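Local coordinates for angiopoietin-related protein 6 (Homo sapiens, PDB 6Y43) that probably acts as a secreted angiopoietin-like growth factor, whose fibrinogen-like globular domain binds calcium and probably mediates recognition of partner molecules, at residues 46-51 with 214-219; 66-71 with 78-83. All coordinates share one frame; numbering follows the deposited sequence.

In the fold
Both contacts lie in the fibrinogen C-terminal globular domain, about 15 Å between centres. Contact 1 pairs strand 48-54 with the late strand 212-219, closing a long stretch of chain within which contact 2 is nested. Contact 2 packs helix 65-70 against strand 79-80 and the turn into helix 83-90. They meet where strand 79-80 runs antiparallel to strand 48-54: I51 O lies 2.9 Å from L81 N, a probable hydrogen bond, and 3.9 Å from W80 CE3, while V50 O approaches Y79 OH. Strand 48-54 pairs antiparallel with both 212-219 and 79-80, and the two contacts share it as a common strand of the sheet. The calcium site of D154, D156, Y158 and G160 includes no residue of either contact.

Contact 1: residues 46-51 with 214-219; sequences GGWTVI and AMLIRP
Strands 48-51 and 214-219 run antiparallel with a marked twist, their directions 141° apart; T49 and I217 form a hydrogen-bonded pair, with N-H...O bonds of 2.8 Å both from T49 N to I217 O and from I217 N to T49 O. I51 N adds a bond to M215 O, while L216 CA makes a close CA-H...O contact of 3.1 Å with T49 O. At the other end R218 lies over one face of the W48 ring. CZ of R218 sits 3.3 Å from W48 CZ2, ring and guanidinium planes are 23° apart, and CB of R218 makes a CH-pi contact over the six-membered ring. The R218 chain sets CG anti to its N (chi1 -179°) and bends at chi3, which brings NH1 into the carbonyl plane of G46 at 2.8 Å from G46 O. E44 O accepts a second bond from NH1, and with the indole face these two bonds probably hold the guanidinium's orientation. V50 CG2 packs tightly against L216 CD2 at 3.5 Å; on the other face the I51 and I217 side chains cross at about a right angle, I51 CG2 3.9 Å from I217 CG1. A water links G47 O to T49 OG1. G47 and W48 form a G1 bulge opposite E40 of strand 33-40, which flanks 48-54, while strand 95-102 pairs with 212-219; F116 of strand 108-118 packs on I51 and I217.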
ATOM      1  N   GLY A  46      13.389   3.867  -9.734  1.00 15.12           N
ATOM      2  CA  GLY A  46      13.500   4.272  -8.345  1.00 14.47           C
ATOM      3  C   GLY A  46      12.612   5.449  -7.988  1.00 15.10           C
ATOM      4  O   GLY A  46      11.729   5.884  -8.744  1.00 13.87           O
ATOM      5  N   GLY A  47      12.846   5.952  -6.770  1.00 11.91           N
ATOM      6  CA  GLY A  47      12.098   7.073  -6.258  1.00 11.82           C
ATOM      7  C   GLY A  47      10.731   6.727  -5.704  1.00  9.90           C
ATOM      8  O   GLY A  47       9.878   7.612  -5.607  1.00 11.78           O
ATOM      9  N   TRP A  48      10.516   5.479  -5.316  1.00 11.06           N
ATOM     10  CA  TRP A  48       9.217   4.997  -4.865  1.00  9.65           C
ATOM     11  C   TRP A  48       9.172   4.997  -3.342  1.00  9.99           C
ATOM     12  O   TRP A  48      10.022   4.374  -2.694  1.00 10.70           O
ATOM     13  CB  TRP A  48       8.947   3.585  -5.382  1.00 10.00           C
ATOM     14  CG  TRP A  48       8.832   3.487  -6.853  1.00  9.36           C
ATOM     15  CD1 TRP A  48       9.783   3.055  -7.726  1.00 13.51           C
ATOM     16  CD2 TRP A  48       7.673   3.798  -7.641  1.00 10.07           C
ATOM     17  NE1 TRP A  48       9.298   3.083  -9.015  1.00 14.22           N
ATOM     18  CE2 TRP A  48       8.002   3.528  -8.992  1.00 12.84           C
ATOM     19  CE3 TRP A  48       6.394   4.266  -7.334  1.00 10.38           C
ATOM     20  CZ2 TRP A  48       7.104   3.737 -10.031  1.00 16.37           C
ATOM     21  CZ3 TRP A  48       5.498   4.469  -8.378  1.00 13.11           C
ATOM     22  CH2 TRP A  48       5.866   4.200  -9.705  1.00 13.62           C
ATOM     23  N   THR A  49       8.178   5.687  -2.782  1.00  9.73           N
ATOM     24  CA  THR A  49       7.916   5.661  -1.346  1.00 10.22           C
ATOM     25  C   THR A  49       7.018   4.474  -1.025  1.00  8.28           C
ATOM     26  O   THR A  49       5.887   4.405  -1.512  1.00  9.08           O
ATOM     27  CB  THR A  49       7.242   6.957  -0.898  1.00 10.04           C
ATOM     28  OG1 THR A  49       8.072   8.062  -1.255  1.00 11.31           O
ATOM     29  CG2 THR A  49       6.949   6.949   0.606  1.00  8.95           C
ATOM     30  N   VAL A  50       7.516   3.542  -0.210  1.00  9.57           N
ATOM     31  CA  VAL A  50       6.671   2.433   0.214  1.00  7.75           C
ATOM     32  C   VAL A  50       5.657   2.946   1.229  1.00  7.94           C
ATOM     33  O   VAL A  50       6.029   3.543   2.244  1.00  9.05           O
ATOM     34  CB  VAL A  50       7.528   1.302   0.802  1.00  9.18           C
ATOM     35  CG1 VAL A  50       6.642   0.211   1.403  1.00 10.16           C
ATOM     36  CG2 VAL A  50       8.445   0.732  -0.268  1.00 10.51           C
ATOM     37  N   ILE A  51       4.371   2.663   0.981  1.00  7.99           N
ATOM     38  CA  ILE A  51       3.309   2.994   1.934  1.00  6.69           C
ATOM     39  C   ILE A  51       2.689   1.775   2.594  1.00  7.20           C
ATOM     40  O   ILE A  51       1.950   1.938   3.580  1.00  9.09           O
ATOM     41  CB  ILE A  51       2.202   3.859   1.300  1.00  7.83           C
ATOM     42  CG1 ILE A  51       1.407   3.086   0.242  1.00  7.39           C
ATOM     43  CG2 ILE A  51       2.810   5.097   0.675  1.00  9.75           C
ATOM     44  CD1 ILE A  51       0.137   3.776  -0.172  1.00 10.43           C
ATOM     45  N   ALA A 214       3.581  -5.130  -1.779  1.00  7.48           N
ATOM     46  CA  ALA A 214       3.890  -3.776  -1.332  1.00  9.03           C
ATOM     47  C   ALA A 214       3.181  -2.775  -2.222  1.00  8.94           C
ATOM     48  O   ALA A 214       2.882  -3.057  -3.382  1.00  9.52           O
ATOM     49  CB  ALA A 214       5.403  -3.490  -1.348  1.00  8.31           C
ATOM     50  N   MET A 215       2.884  -1.620  -1.651  1.00  7.10           N
ATOM     51  CA  MET A 215       2.245  -0.510  -2.331  1.00  8.63           C
ATOM     52  C   MET A 215       3.185   0.679  -2.240  1.00  7.89           C
ATOM     53  O   MET A 215       3.681   0.999  -1.149  1.00  8.70           O
ATOM     54  CB  MET A 215       0.896  -0.166  -1.703  1.00  9.94           C
ATOM     55  CG  MET A 215      -0.032  -1.361  -1.601  1.00 10.21           C
ATOM     56  SD  MET A 215      -1.612  -1.002  -0.788  1.00 10.83           S
ATOM     57  CE  MET A 215      -2.439   0.043  -1.998  1.00 14.06           C
ATOM     58  N   LEU A 216       3.469   1.309  -3.379  1.00  8.76           N
ATOM     59  CA  LEU A 216       4.472   2.373  -3.407  1.00  9.27           C
ATOM     60  C   LEU A 216       3.935   3.544  -4.220  1.00  8.96           C
ATOM     61  O   LEU A 216       3.156   3.356  -5.147  1.00 10.01           O
ATOM     62  CB  LEU A 216       5.792   1.870  -3.998  1.00 11.91           C
ATOM     63  CG  LEU A 216       6.293   0.494  -3.501  1.00 11.54           C
ATOM     64  CD1 LEU A 216       5.657  -0.631  -4.256  1.00 14.43           C
ATOM     65  CD2 LEU A 216       7.769   0.531  -3.684  1.00 16.42           C
ATOM     66  N   ILE A 217       4.353   4.764  -3.870  1.00  7.90           N
ATOM     67  CA  ILE A 217       3.935   5.934  -4.629  1.00 10.23           C
ATOM     68  C   ILE A 217       5.129   6.810  -5.001  1.00 10.77           C
ATOM     69  O   ILE A 217       6.188   6.786  -4.369  1.00 10.67           O
ATOM     70  CB  ILE A 217       2.875   6.755  -3.863  1.00 12.73           C
ATOM     71  CG1 ILE A 217       3.453   7.249  -2.540  1.00 13.88           C
ATOM     72  CG2 ILE A 217       1.629   5.924  -3.681  1.00 12.03           C
ATOM     73  CD1 ILE A 217       2.489   8.180  -1.799  1.00 12.89           C
ATOM     74  N   ARG A 218       4.936   7.594  -6.061  1.00 11.64           N
ATOM     75  CA  ARG A 218       5.932   8.484  -6.620  1.00 10.64           C
ATOM     76  C   ARG A 218       5.190   9.621  -7.288  1.00 15.46           C
ATOM     77  O   ARG A 218       4.123   9.388  -7.880  1.00 14.34           O
ATOM     78  CB  ARG A 218       6.803   7.733  -7.630  1.00 15.47           C
ATOM     79  CG  ARG A 218       7.924   8.508  -8.302  1.00 19.89           C
ATOM     80  CD  ARG A 218       8.774   7.534  -9.115  1.00 18.35           C
ATOM     81  NE  ARG A 218       8.177   7.123 -10.396  1.00 17.13           N
ATOM     82  CZ  ARG A 218       8.785   6.310 -11.260  1.00 16.35           C
ATOM     83  NH1 ARG A 218       9.993   5.812 -11.001  1.00 14.58           N
ATOM     84  NH2 ARG A 218       8.180   5.972 -12.388  1.00 21.86           N
ATOM     85  N   PRO A 219       5.709  10.845  -7.229  1.00 14.75           N
ATOM     86  CA  PRO A 219       5.069  11.927  -7.989  1.00 17.41           C
ATOM     87  C   PRO A 219       4.962  11.562  -9.462  1.00 16.55           C
ATOM     88  O   PRO A 219       5.849  10.923 -10.043  1.00 14.23           O
ATOM     89  CB  PRO A 219       5.999  13.128  -7.758  1.00 18.82           C
ATOM     90  CG  PRO A 219       6.768  12.794  -6.507  1.00 19.88           C
ATOM     91  CD  PRO A 219       6.916  11.303  -6.513  1.00 16.95           C
TER
HETATM   92  O   HOH W   1       8.550   9.228  -3.941  1.00 16.17           O

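Contact 2: residues 66-71 with 78-83; sequences QHYKAG and EYWLGL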
ATOM      1  N   GLN A  66      -7.605   3.860  14.534  1.00 16.27           N
ATOM      2  CA  GLN A  66      -6.567   4.822  14.889  1.00 12.73           C
ATOM      3  C   GLN A  66      -5.199   4.386  14.363  1.00 12.78           C
ATOM      4  O   GLN A  66      -4.384   5.222  13.953  1.00 12.95           O
ATOM      5  CB  GLN A  66      -6.522   5.003  16.403  1.00 20.29           C
ATOM      6  CG  GLN A  66      -5.455   5.991  16.892  1.00 22.47           C
ATOM      7  CD  GLN A  66      -5.569   7.365  16.243  1.00 24.68           C
ATOM      8  OE1 GLN A  66      -6.667   7.880  16.038  1.00 34.88           O
ATOM      9  NE2 GLN A  66      -4.432   7.959  15.916  1.00 30.65           N
ATOM     10  N   HIS A  67      -4.904   3.086  14.427  1.00 14.89           N
ATOM     11  CA  HIS A  67      -3.620   2.610  13.909  1.00 12.77           C
ATOM     12  C   HIS A  67      -3.582   2.702  12.388  1.00 10.69           C
ATOM     13  O   HIS A  67      -2.566   3.105  11.816  1.00 10.19           O
ATOM     14  CB  HIS A  67      -3.345   1.186  14.395  1.00 12.74           C
ATOM     15  CG  HIS A  67      -2.873   1.130  15.819  1.00 20.01           C
ATOM     16  ND1 HIS A  67      -3.563   0.463  16.807  1.00 28.37           N
ATOM     17  CD2 HIS A  67      -1.814   1.706  16.428  1.00 24.96           C
ATOM     18  CE1 HIS A  67      -2.936   0.613  17.962  1.00 24.49           C
ATOM     19  NE2 HIS A  67      -1.870   1.364  17.759  1.00 33.10           N
ATOM     20  N   TYR A  68      -4.683   2.372  11.706  1.00  9.65           N
ATOM     21  CA  TYR A  68      -4.714   2.564  10.259  1.00 11.60           C
ATOM     22  C   TYR A  68      -4.575   4.036   9.888  1.00  9.48           C
ATOM     23  O   TYR A  68      -3.996   4.358   8.840  1.00 11.83           O
ATOM     24  CB  TYR A  68      -6.007   1.959   9.659  1.00  8.76           C
ATOM     25  CG  TYR A  68      -5.768   0.535   9.241  1.00  9.54           C
ATOM     26  CD1 TYR A  68      -5.063   0.250   8.072  1.00  9.99           C
ATOM     27  CD2 TYR A  68      -6.149  -0.526  10.041  1.00 10.88           C
ATOM     28  CE1 TYR A  68      -4.761  -1.046   7.700  1.00  9.22           C
ATOM     29  CE2 TYR A  68      -5.862  -1.831   9.671  1.00  9.31           C
ATOM     30  CZ  TYR A  68      -5.149  -2.087   8.505  1.00  9.92           C
ATOM     31  OH  TYR A  68      -4.841  -3.365   8.127  1.00 10.19           O
ATOM     32  N   LYS A  69      -5.103   4.943  10.717  1.00  9.44           N
ATOM     33  CA  LYS A  69      -4.959   6.365  10.417  1.00  8.72           C
ATOM     34  C   LYS A  69      -3.520   6.838  10.627  1.00 10.51           C
ATOM     35  O   LYS A  69      -2.960   7.553   9.785  1.00 10.28           O
ATOM     36  CB  LYS A  69      -5.922   7.194  11.283  1.00 10.19           C
ATOM     37  CG  LYS A  69      -5.793   8.697  11.081  1.00 12.54           C
ATOM     38  CD  LYS A  69      -6.806   9.468  11.918  1.00 16.44           C
ATOM     39  CE  LYS A  69      -6.499  10.963  11.890  1.00 18.87           C
ATOM     40  NZ  LYS A  69      -7.270  11.678  12.942  1.00 22.27           N
ATOM     41  N   ALA A  70      -2.909   6.453  11.741  1.00 10.76           N
ATOM     42  CA  ALA A  70      -1.617   7.009  12.112  1.00 11.71           C
ATOM     43  C   ALA A  70      -0.431   6.285  11.494  1.00  9.81           C
ATOM     44  O   ALA A  70       0.639   6.893  11.378  1.00 13.32           O
ATOM     45  CB  ALA A  70      -1.462   6.997  13.636  1.00 14.36           C
ATOM     46  N   GLY A  71      -0.595   5.030  11.104  1.00 11.25           N
ATOM     47  CA  GLY A  71       0.480   4.173  10.650  1.00 11.01           C
ATOM     48  C   GLY A  71       0.862   3.178  11.723  1.00 11.15           C
ATOM     49  O   GLY A  71       0.683   3.414  12.926  1.00 10.67           O
ATOM     50  N   GLU A  78       7.655  -4.997   7.720  1.00  8.08           N
ATOM     51  CA  GLU A  78       6.247  -4.851   7.369  1.00  9.39           C
ATOM     52  C   GLU A  78       5.713  -3.571   7.983  1.00  8.89           C
ATOM     53  O   GLU A  78       6.009  -3.251   9.144  1.00  9.19           O
ATOM     54  CB  GLU A  78       5.445  -6.042   7.868  1.00  8.67           C
ATOM     55  CG  GLU A  78       5.750  -7.330   7.159  1.00  9.05           C
ATOM     56  CD  GLU A  78       4.685  -8.381   7.459  1.00 11.42           C
ATOM     57  OE1 GLU A  78       4.082  -8.315   8.553  1.00 12.60           O
ATOM     58  OE2 GLU A  78       4.449  -9.253   6.603  1.00 10.27           O
ATOM     59  N   TYR A  79       4.936  -2.825   7.205  1.00  8.18           N
ATOM     60  CA  TYR A  79       4.334  -1.638   7.783  1.00  7.44           C
ATOM     61  C   TYR A  79       3.215  -1.098   6.914  1.00  8.03           C
ATOM     62  O   TYR A  79       3.021  -1.513   5.770  1.00  7.62           O
ATOM     63  CB  TYR A  79       5.364  -0.536   8.047  1.00  8.62           C
ATOM     64  CG  TYR A  79       5.938   0.241   6.871  1.00  9.20           C
ATOM     65  CD1 TYR A  79       7.014  -0.254   6.151  1.00  7.89           C
ATOM     66  CD2 TYR A  79       5.465   1.507   6.539  1.00  8.34           C
ATOM     67  CE1 TYR A  79       7.590   0.481   5.129  1.00  8.62           C
ATOM     68  CE2 TYR A  79       6.018   2.227   5.512  1.00  7.83           C
ATOM     69  CZ  TYR A  79       7.100   1.709   4.825  1.00  8.29           C
ATOM     70  OH  TYR A  79       7.676   2.433   3.831  1.00  9.97           O
ATOM     71  N   TRP A  80       2.482  -0.160   7.518  1.00  7.51           N
ATOM     72  CA  TRP A  80       1.423   0.632   6.902  1.00  7.64           C
ATOM     73  C   TRP A  80       1.716   2.081   7.262  1.00  7.14           C
ATOM     74  O   TRP A  80       1.700   2.434   8.443  1.00  8.43           O
ATOM     75  CB  TRP A  80       0.052   0.214   7.446  1.00  8.02           C
ATOM     76  CG  TRP A  80      -1.094   1.071   7.022  1.00  8.09           C
ATOM     77  CD1 TRP A  80      -1.778   1.978   7.787  1.00  9.85           C
ATOM     78  CD2 TRP A  80      -1.750   1.052   5.739  1.00  8.30           C
ATOM     79  NE1 TRP A  80      -2.793   2.558   7.041  1.00  9.56           N
ATOM     80  CE2 TRP A  80      -2.783   2.005   5.783  1.00  9.63           C
ATOM     81  CE3 TRP A  80      -1.523   0.352   4.548  1.00 10.41           C
ATOM     82  CZ2 TRP A  80      -3.630   2.249   4.688  1.00 10.35           C
ATOM     83  CZ3 TRP A  80      -2.342   0.615   3.459  1.00  8.21           C
ATOM     84  CH2 TRP A  80      -3.389   1.556   3.544  1.00  8.36           C
ATOM     85  N   LEU A  81       1.983   2.919   6.257  1.00  8.01           N
ATOM     86  CA  LEU A  81       2.446   4.275   6.555  1.00 10.20           C
ATOM     87  C   LEU A  81       1.385   5.081   7.287  1.00  9.14           C
ATOM     88  O   LEU A  81       1.723   5.935   8.122  1.00 10.17           O
ATOM     89  CB  LEU A  81       2.865   4.997   5.274  1.00  9.78           C
ATOM     90  CG  LEU A  81       3.478   6.384   5.448  1.00 11.37           C
ATOM     91  CD1 LEU A  81       4.746   6.274   6.331  1.00 14.58           C
ATOM     92  CD2 LEU A  81       3.794   7.006   4.099  1.00 14.91           C
ATOM     93  N   GLY A  82       0.111   4.845   6.973  1.00  9.45           N
ATOM     94  CA  GLY A  82      -1.004   5.526   7.612  1.00  6.43           C
ATOM     95  C   GLY A  82      -1.850   6.313   6.634  1.00  9.91           C
ATOM     96  O   GLY A  82      -1.332   6.991   5.742  1.00 10.85           O
ATOM     97  N   LEU A  83      -3.171   6.245   6.825  1.00  9.24           N
ATOM     98  CA  LEU A  83      -4.069   6.985   5.957  1.00  9.05           C
ATOM     99  C   LEU A  83      -3.802   8.483   6.013  1.00  9.20           C
ATOM    100  O   LEU A  83      -3.859   9.167   4.982  1.00 10.08           O
ATOM    101  CB  LEU A  83      -5.506   6.690   6.350  1.00  9.79           C
ATOM    102  CG  LEU A  83      -5.941   5.241   6.109  1.00 11.92           C
ATOM    103  CD1 LEU A  83      -7.150   4.926   6.990  1.00 14.35           C
ATOM    104  CD2 LEU A  83      -6.233   4.945   4.653  1.00  9.29           C
TER
HETATM  105  O   HOH W   2       3.465   6.625  10.006  1.00 22.87           O
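The carbonyl oxygen Y68 O is gripped by two donors, W80 NE1 at 2.8 Å and L83 N at 2.9 Å. The indole N-H lies in the carbonyl plane on a lone pair, with the oxygen in the plane of the ring; the bond from L83 N is the straighter (168°). G82 CA adds a CA-H...O contact to the same oxygen. Y68 and W80 also meet edge-to-face, the tyrosine CD1 edge over the five-membered ring, with CD1 3.7 Å from W80 CE2 and planes at 65°. The W80 side chain extends with CG anti to its backbone N (chi1 172°), which carries the indole toward the helix. Y68 OH is held beyond this contact by F61 O and G169 N, and F72 meets both rings. Just past the last helical residue, G71 has positive phi and, with no side chain, lets its CA approach W80 O to 3.1 Å; a water joins A70 O to L81 O. G82 is the N-cap residue of helix 83-90. The end of helix 65-70 thus packs on the N-terminus of helix 83-90, with the short antiparallel pair 72-73/79-80 between them in the chain, all within the fibrinogen-like globular domain.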